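Local coordinates for protein creatinine amidohydrolase (Nostoc punctiforme PCC 73102, PDB 3NO4) that probably hydrolyses carbon-nitrogen bonds in linear amides, as a metal-dependent member of the creatininase superfamily, at residues L34-E48 with A118-N132. Numbering follows the deposited sequence.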
loop_
_atom_site.group_PDB
_atom_site.type_symbol
_atom_site.label_atom_id
_atom_site.label_comp_id
_atom_site.label_asym_id
_atom_site.label_seq_id
_atom_site.Cartn_x
_atom_site.Cartn_y
_atom_site.Cartn_z
ATOM N N LEU A 34 -8.455 -27.113 18.815
ATOM C CA LEU A 34 -7.360 -26.296 19.361
ATOM C C LEU A 34 -6.869 -26.684 20.759
ATOM O O LEU A 34 -5.767 -26.296 21.122
ATOM C CB LEU A 34 -7.688 -24.790 19.321
ATOM C CG LEU A 34 -7.628 -24.165 17.916
ATOM C CD1 LEU A 34 -8.269 -22.799 17.880
ATOM C CD2 LEU A 34 -6.170 -24.079 17.470
ATOM N N GLN A 35 -7.668 -27.434 21.523
ATOM C CA GLN A 35 -7.176 -28.037 22.777
ATOM C C GLN A 35 -6.104 -29.115 22.513
ATOM O O GLN A 35 -5.232 -29.294 23.338
ATOM C CB GLN A 35 -8.330 -28.656 23.593
ATOM C CG GLN A 35 -9.438 -27.678 24.041
ATOM C CD GLN A 35 -8.934 -26.569 24.994
ATOM O OE1 GLN A 35 -8.990 -25.401 24.643
ATOM N NE2 GLN A 35 -8.442 -26.943 26.195
ATOM N N GLN A 36 -6.207 -29.817 21.370
ATOM C CA GLN A 36 -5.343 -30.954 21.017
ATOM C C GLN A 36 -4.179 -30.538 20.099
ATOM O O GLN A 36 -3.108 -31.102 20.176
ATOM C CB GLN A 36 -6.170 -32.046 20.312
ATOM C CG GLN A 36 -7.463 -32.460 21.016
ATOM C CD GLN A 36 -7.202 -32.917 22.416
ATOM O OE1 GLN A 36 -6.063 -33.223 22.775
ATOM N NE2 GLN A 36 -8.246 -32.949 23.234
ATOM N N SER A 37 -4.396 -29.562 19.219
ATOM C CA SER A 37 -3.378 -29.184 18.233
ATOM C C SER A 37 -3.441 -27.733 17.855
ATOM O O SER A 37 -4.515 -27.175 17.848
ATOM C CB SER A 37 -3.546 -30.024 16.958
ATOM O OG SER A 37 -2.578 -29.654 15.973
ATOM N N LYS A 38 -2.281 -27.135 17.535
ATOM C CA LYS A 38 -2.228 -25.763 17.033
ATOM C C LYS A 38 -1.850 -25.704 15.544
ATOM O O LYS A 38 -1.571 -24.617 15.029
ATOM C CB LYS A 38 -1.269 -24.892 17.882
ATOM C CG LYS A 38 -1.378 -25.038 19.430
ATOM C CD LYS A 38 -2.796 -24.744 19.961
ATOM C CE LYS A 38 -2.908 -24.916 21.495
ATOM N NZ LYS A 38 -4.087 -24.172 21.979
ATOM N N GLY A 39 -1.923 -26.848 14.846
ATOM C CA GLY A 39 -1.567 -26.929 13.444
ATOM C C GLY A 39 -2.762 -26.838 12.498
ATOM O O GLY A 39 -3.883 -27.217 12.837
ATOM N N ILE A 40 -2.513 -26.276 11.322
ATOM C CA ILE A 40 -3.472 -26.183 10.242
ATOM C C ILE A 40 -2.709 -26.276 8.903
ATOM O O ILE A 40 -1.584 -25.737 8.767
ATOM C CB ILE A 40 -4.310 -24.849 10.330
ATOM C CG1 ILE A 40 -5.394 -24.815 9.255
ATOM C CG2 ILE A 40 -3.395 -23.631 10.252
ATOM C CD1 ILE A 40 -6.601 -23.838 9.547
ATOM N N ILE A 41 -3.313 -26.991 7.959
ATOM C CA ILE A 41 -2.786 -27.177 6.601
ATOM C C ILE A 41 -3.595 -26.278 5.679
ATOM O O ILE A 41 -4.845 -26.285 5.760
ATOM C CB ILE A 41 -2.880 -28.615 6.130
ATOM C CG1 ILE A 41 -1.980 -29.489 6.998
ATOM C CG2 ILE A 41 -2.483 -28.734 4.630
ATOM C CD1 ILE A 41 -2.148 -30.967 6.755
ATOM N N PHE A 42 -2.901 -25.436 4.905
ATOM C CA PHE A 42 -3.497 -24.742 3.767
ATOM C C PHE A 42 -3.038 -25.314 2.439
ATOM O O PHE A 42 -1.839 -25.309 2.177
ATOM C CB PHE A 42 -3.221 -23.243 3.809
ATOM C CG PHE A 42 -4.128 -22.526 4.738
ATOM C CD1 PHE A 42 -5.414 -22.195 4.336
ATOM C CD2 PHE A 42 -3.721 -22.224 6.030
ATOM C CE1 PHE A 42 -6.293 -21.573 5.208
ATOM C CE2 PHE A 42 -4.588 -21.576 6.927
ATOM C CZ PHE A 42 -5.890 -21.269 6.508
ATOM N N PRO A 43 -3.982 -25.801 1.597
ATOM C CA PRO A 43 -3.566 -26.086 0.223
ATOM C C PRO A 43 -3.463 -24.759 -0.524
ATOM O O PRO A 43 -4.357 -23.910 -0.379
ATOM C CB PRO A 43 -4.693 -26.972 -0.331
ATOM C CG PRO A 43 -5.710 -27.104 0.712
ATOM C CD PRO A 43 -5.395 -26.152 1.814
ATOM N N ILE A 44 -2.380 -24.568 -1.258
ATOM C CA ILE A 44 -2.205 -23.396 -2.100
ATOM C C ILE A 44 -1.799 -23.811 -3.498
ATOM O O ILE A 44 -0.835 -24.528 -3.674
ATOM C CB ILE A 44 -1.274 -22.293 -1.498
ATOM C CG1 ILE A 44 -1.239 -21.047 -2.408
ATOM C CG2 ILE A 44 0.133 -22.810 -1.234
ATOM C CD1 ILE A 44 -0.546 -19.798 -1.760
ATOM N N GLY A 45 -2.567 -23.381 -4.488
ATOM C CA GLY A 45 -2.207 -23.584 -5.891
ATOM C C GLY A 45 -2.214 -22.311 -6.726
ATOM O O GLY A 45 -1.616 -21.273 -6.353
ATOM N N SER A 46 -2.861 -22.417 -7.879
ATOM C CA SER A 46 -2.835 -21.397 -8.905
ATOM C C SER A 46 -3.901 -21.688 -9.934
ATOM O O SER A 46 -4.351 -22.844 -10.069
ATOM C CB SER A 46 -1.455 -21.375 -9.596
ATOM O OG SER A 46 -1.343 -20.236 -10.424
ATOM N N THR A 47 -4.281 -20.655 -10.663
ATOM C CA THR A 47 -5.234 -20.734 -11.768
ATOM C C THR A 47 -4.456 -20.232 -12.984
ATOM O O THR A 47 -4.320 -19.041 -13.167
ATOM C CB THR A 47 -6.470 -19.872 -11.467
ATOM O OG1 THR A 47 -7.050 -20.328 -10.244
ATOM C CG2 THR A 47 -7.523 -19.927 -12.611
ATOM N N GLU A 48 -3.880 -21.161 -13.760
ATOM C CA GLU A 48 -2.966 -20.785 -14.848
ATOM C C GLU A 48 -2.934 -21.846 -15.920
ATOM O O GLU A 48 -3.061 -23.048 -15.625
ATOM C CB GLU A 48 -1.527 -20.604 -14.306
ATOM C CG GLU A 48 -0.982 -21.862 -13.592
ATOM C CD GLU A 48 0.344 -21.689 -12.960
ATOM O OE1 GLU A 48 0.520 -20.711 -12.191
ATOM O OE2 GLU A 48 1.206 -22.553 -13.198
ATOM N N ALA A 118 -6.610 -16.767 17.243
ATOM C CA ALA A 118 -7.393 -17.897 17.766
ATOM C C ALA A 118 -6.528 -18.949 18.460
ATOM O O ALA A 118 -7.055 -19.778 19.165
ATOM C CB ALA A 118 -8.191 -18.563 16.602
ATOM N N GLY A 119 -5.211 -18.932 18.257
ATOM C CA GLY A 119 -4.305 -19.886 18.892
ATOM C C GLY A 119 -3.589 -20.854 17.956
ATOM O O GLY A 119 -2.797 -21.674 18.438
ATOM N N PHE A 120 -3.845 -20.779 16.639
ATOM C CA PHE A 120 -3.095 -21.591 15.670
ATOM C C PHE A 120 -1.645 -21.047 15.625
ATOM O O PHE A 120 -1.412 -19.834 15.677
ATOM C CB PHE A 120 -3.720 -21.568 14.262
ATOM C CG PHE A 120 -4.967 -22.357 14.133
ATOM C CD1 PHE A 120 -4.912 -23.755 13.872
ATOM C CD2 PHE A 120 -6.220 -21.742 14.263
ATOM C CE1 PHE A 120 -6.072 -24.492 13.761
ATOM C CE2 PHE A 120 -7.400 -22.488 14.139
ATOM C CZ PHE A 120 -7.340 -23.850 13.870
ATOM N N SER A 121 -0.674 -21.950 15.609
ATOM C CA SER A 121 0.721 -21.544 15.536
ATOM C C SER A 121 1.631 -22.354 14.577
ATOM O O SER A 121 2.775 -21.964 14.356
ATOM C CB SER A 121 1.292 -21.527 16.960
ATOM O OG SER A 121 1.436 -22.830 17.447
ATOM N N LYS A 122 1.123 -23.440 14.010
ATOM C CA LYS A 122 1.851 -24.214 13.025
ATOM C C LYS A 122 1.055 -24.190 11.731
ATOM O O LYS A 122 0.043 -24.886 11.623
ATOM C CB LYS A 122 2.052 -25.630 13.556
ATOM C CG LYS A 122 2.949 -25.708 14.814
ATOM C CD LYS A 122 4.436 -25.789 14.454
ATOM C CE LYS A 122 5.300 -26.216 15.653
ATOM N NZ LYS A 122 6.735 -26.405 15.262
ATOM N N PHE A 123 1.512 -23.372 10.772
ATOM C CA PHE A 123 0.872 -23.202 9.469
ATOM C C PHE A 123 1.676 -23.909 8.368
ATOM O O PHE A 123 2.804 -23.472 8.027
ATOM C CB PHE A 123 0.724 -21.723 9.136
ATOM C CG PHE A 123 -0.172 -21.002 10.048
ATOM C CD1 PHE A 123 0.294 -20.545 11.300
ATOM C CD2 PHE A 123 -1.480 -20.743 9.699
ATOM C CE1 PHE A 123 -0.535 -19.864 12.160
ATOM C CE2 PHE A 123 -2.327 -20.074 10.571
ATOM C CZ PHE A 123 -1.849 -19.616 11.794
ATOM N N TYR A 124 1.128 -25.008 7.860
ATOM C CA TYR A 124 1.789 -25.881 6.848
ATOM C C TYR A 124 1.081 -25.692 5.506
ATOM O O TYR A 124 -0.097 -26.100 5.355
ATOM C CB TYR A 124 1.709 -27.336 7.317
ATOM C CG TYR A 124 2.617 -28.302 6.619
ATOM C CD1 TYR A 124 3.981 -28.276 6.841
ATOM C CD2 TYR A 124 2.113 -29.280 5.752
ATOM C CE1 TYR A 124 4.831 -29.193 6.230
ATOM C CE2 TYR A 124 2.960 -30.204 5.142
ATOM C CZ TYR A 124 4.320 -30.137 5.383
ATOM O OH TYR A 124 5.169 -31.023 4.798
ATOM N N PHE A 125 1.715 -24.938 4.608
ATOM C CA PHE A 125 1.163 -24.627 3.293
ATOM C C PHE A 125 1.634 -25.709 2.333
ATOM O O PHE A 125 2.835 -25.789 2.057
ATOM C CB PHE A 125 1.623 -23.280 2.762
ATOM C CG PHE A 125 1.037 -22.119 3.511
ATOM C CD1 PHE A 125 1.563 -21.731 4.734
ATOM C CD2 PHE A 125 -0.099 -21.476 3.035
ATOM C CE1 PHE A 125 0.965 -20.611 5.463
ATOM C CE2 PHE A 125 -0.677 -20.393 3.749
ATOM C CZ PHE A 125 -0.126 -19.986 4.955
ATOM N N ILE A 126 0.691 -26.489 1.796
ATOM C CA ILE A 126 1.028 -27.536 0.824
ATOM C C ILE A 126 0.770 -26.904 -0.502
ATOM O O ILE A 126 -0.379 -26.597 -0.853
ATOM C CB ILE A 126 0.224 -28.787 0.995
ATOM C CG1 ILE A 126 0.633 -29.491 2.301
ATOM C CG2 ILE A 126 0.431 -29.726 -0.193
ATOM C CD1 ILE A 126 -0.302 -30.686 2.694
ATOM N N ASN A 127 1.858 -26.696 -1.236
ATOM C CA ASN A 127 1.856 -25.853 -2.419
ATOM C C ASN A 127 1.957 -26.679 -3.718
ATOM O O ASN A 127 2.679 -27.660 -3.791
ATOM C CB ASN A 127 2.994 -24.851 -2.305
ATOM C CG ASN A 127 3.157 -23.992 -3.541
ATOM O OD1 ASN A 127 2.184 -23.441 -4.071
ATOM N ND2 ASN A 127 4.394 -23.848 -3.986
ATOM N N GLY A 128 1.224 -26.236 -4.739
ATOM C CA GLY A 128 1.206 -26.855 -6.049
ATOM C C GLY A 128 1.845 -26.049 -7.169
ATOM O O GLY A 128 1.902 -26.545 -8.273
ATOM N N HIS A 129 2.280 -24.804 -6.903
ATOM C CA HIS A 129 2.759 -23.872 -7.928
ATOM C C HIS A 129 4.108 -23.269 -7.494
ATOM O O HIS A 129 4.155 -22.509 -6.532
ATOM C CB HIS A 129 1.707 -22.756 -8.164
ATOM C CG HIS A 129 2.157 -21.702 -9.125
ATOM N ND1 HIS A 129 2.690 -22.010 -10.358
ATOM C CD2 HIS A 129 2.175 -20.351 -9.028
ATOM C CE1 HIS A 129 3.055 -20.892 -10.966
ATOM N NE2 HIS A 129 2.727 -19.870 -10.189
ATOM N N GLY A 130 5.178 -23.651 -8.184
ATOM C CA GLY A 130 6.541 -23.122 -7.994
ATOM C C GLY A 130 6.627 -21.609 -7.891
ATOM O O GLY A 130 7.362 -21.099 -7.061
ATOM N N GLY A 131 5.816 -20.905 -8.684
ATOM C CA GLY A 131 5.783 -19.451 -8.695
ATOM C C GLY A 131 5.327 -18.818 -7.394
ATOM O O GLY A 131 5.619 -17.660 -7.168
ATOM N N ASN A 132 4.603 -19.573 -6.558
ATOM C CA ASN A 132 4.215 -19.108 -5.237
ATOM C C ASN A 132 5.345 -19.150 -4.224
ATOM O O ASN A 132 5.218 -18.524 -3.202
ATOM C CB ASN A 132 3.079 -19.922 -4.608
ATOM C CG ASN A 132 1.774 -19.846 -5.350
ATOM O OD1 ASN A 132 1.428 -18.838 -5.949
ATOM N ND2 ASN A 132 1.006 -20.917 -5.254
#
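Strand 39-44 pairs in parallel with strand 122-127 from Gly-39 beside Lys-122 to Ile-44 beside Asn-127, two inner strands of the parallel sheet. Backbone bonds alternate between the strands, from Lys-122 N on Lys-38 O to Gly-128 N on Ile-44 O; Lys-38 O also accepts from Ser-121 N, 2.9 Å away.

On the face toward helix 101-118, Ile-40 CG2 presses on Phe-123 CD2 at 3.5 Å, while the rings of Phe-42 and Phe-125 lie side by side, planes at 23° but slid apart. Where the strands begin, Leu-34 sets CD2 over the centre of the Phe-120 ring, a CH-pi contact 3.6 Å from the centroid, and Ile-40 CD1 lies over the opposite face, toward the rim.

At the other end, Asn-127 can be followed outward. CB packs 3.7 Å from Ile-44 CG2; with CG anti to the backbone N (chi1 175°), OD1 accepts from His-129 N, an Asx turn, and from Asn-132 ND2 at 3.0 Å, the two donors on opposite faces of the carboxamide plane, His-129 N well above it. ND2 of Asn-127 donates to His-129 O and also bonds Asn-164 OD1 on strand 159-164. The second N-H of Asn-132 ND2 reaches Gly-45 O at 2.9 Å, the acceptor almost in the amide plane, and joins the loop after strand 39-44 to the His-129 to Asn-132 turn. An alanine in place of Asn-127 removes both amide ends, and would probably leave His-129 N and one N-H of Asn-132 without their acceptor and the turn less firmly held.

His-129 is bonded through NE2 to Met-86 O, and Glu-48 lies close to the metal; beyond an apolar strand pair, the polar network probably helps fix the loops beside the nickel site of His-50, Asp-59 and Glu-191.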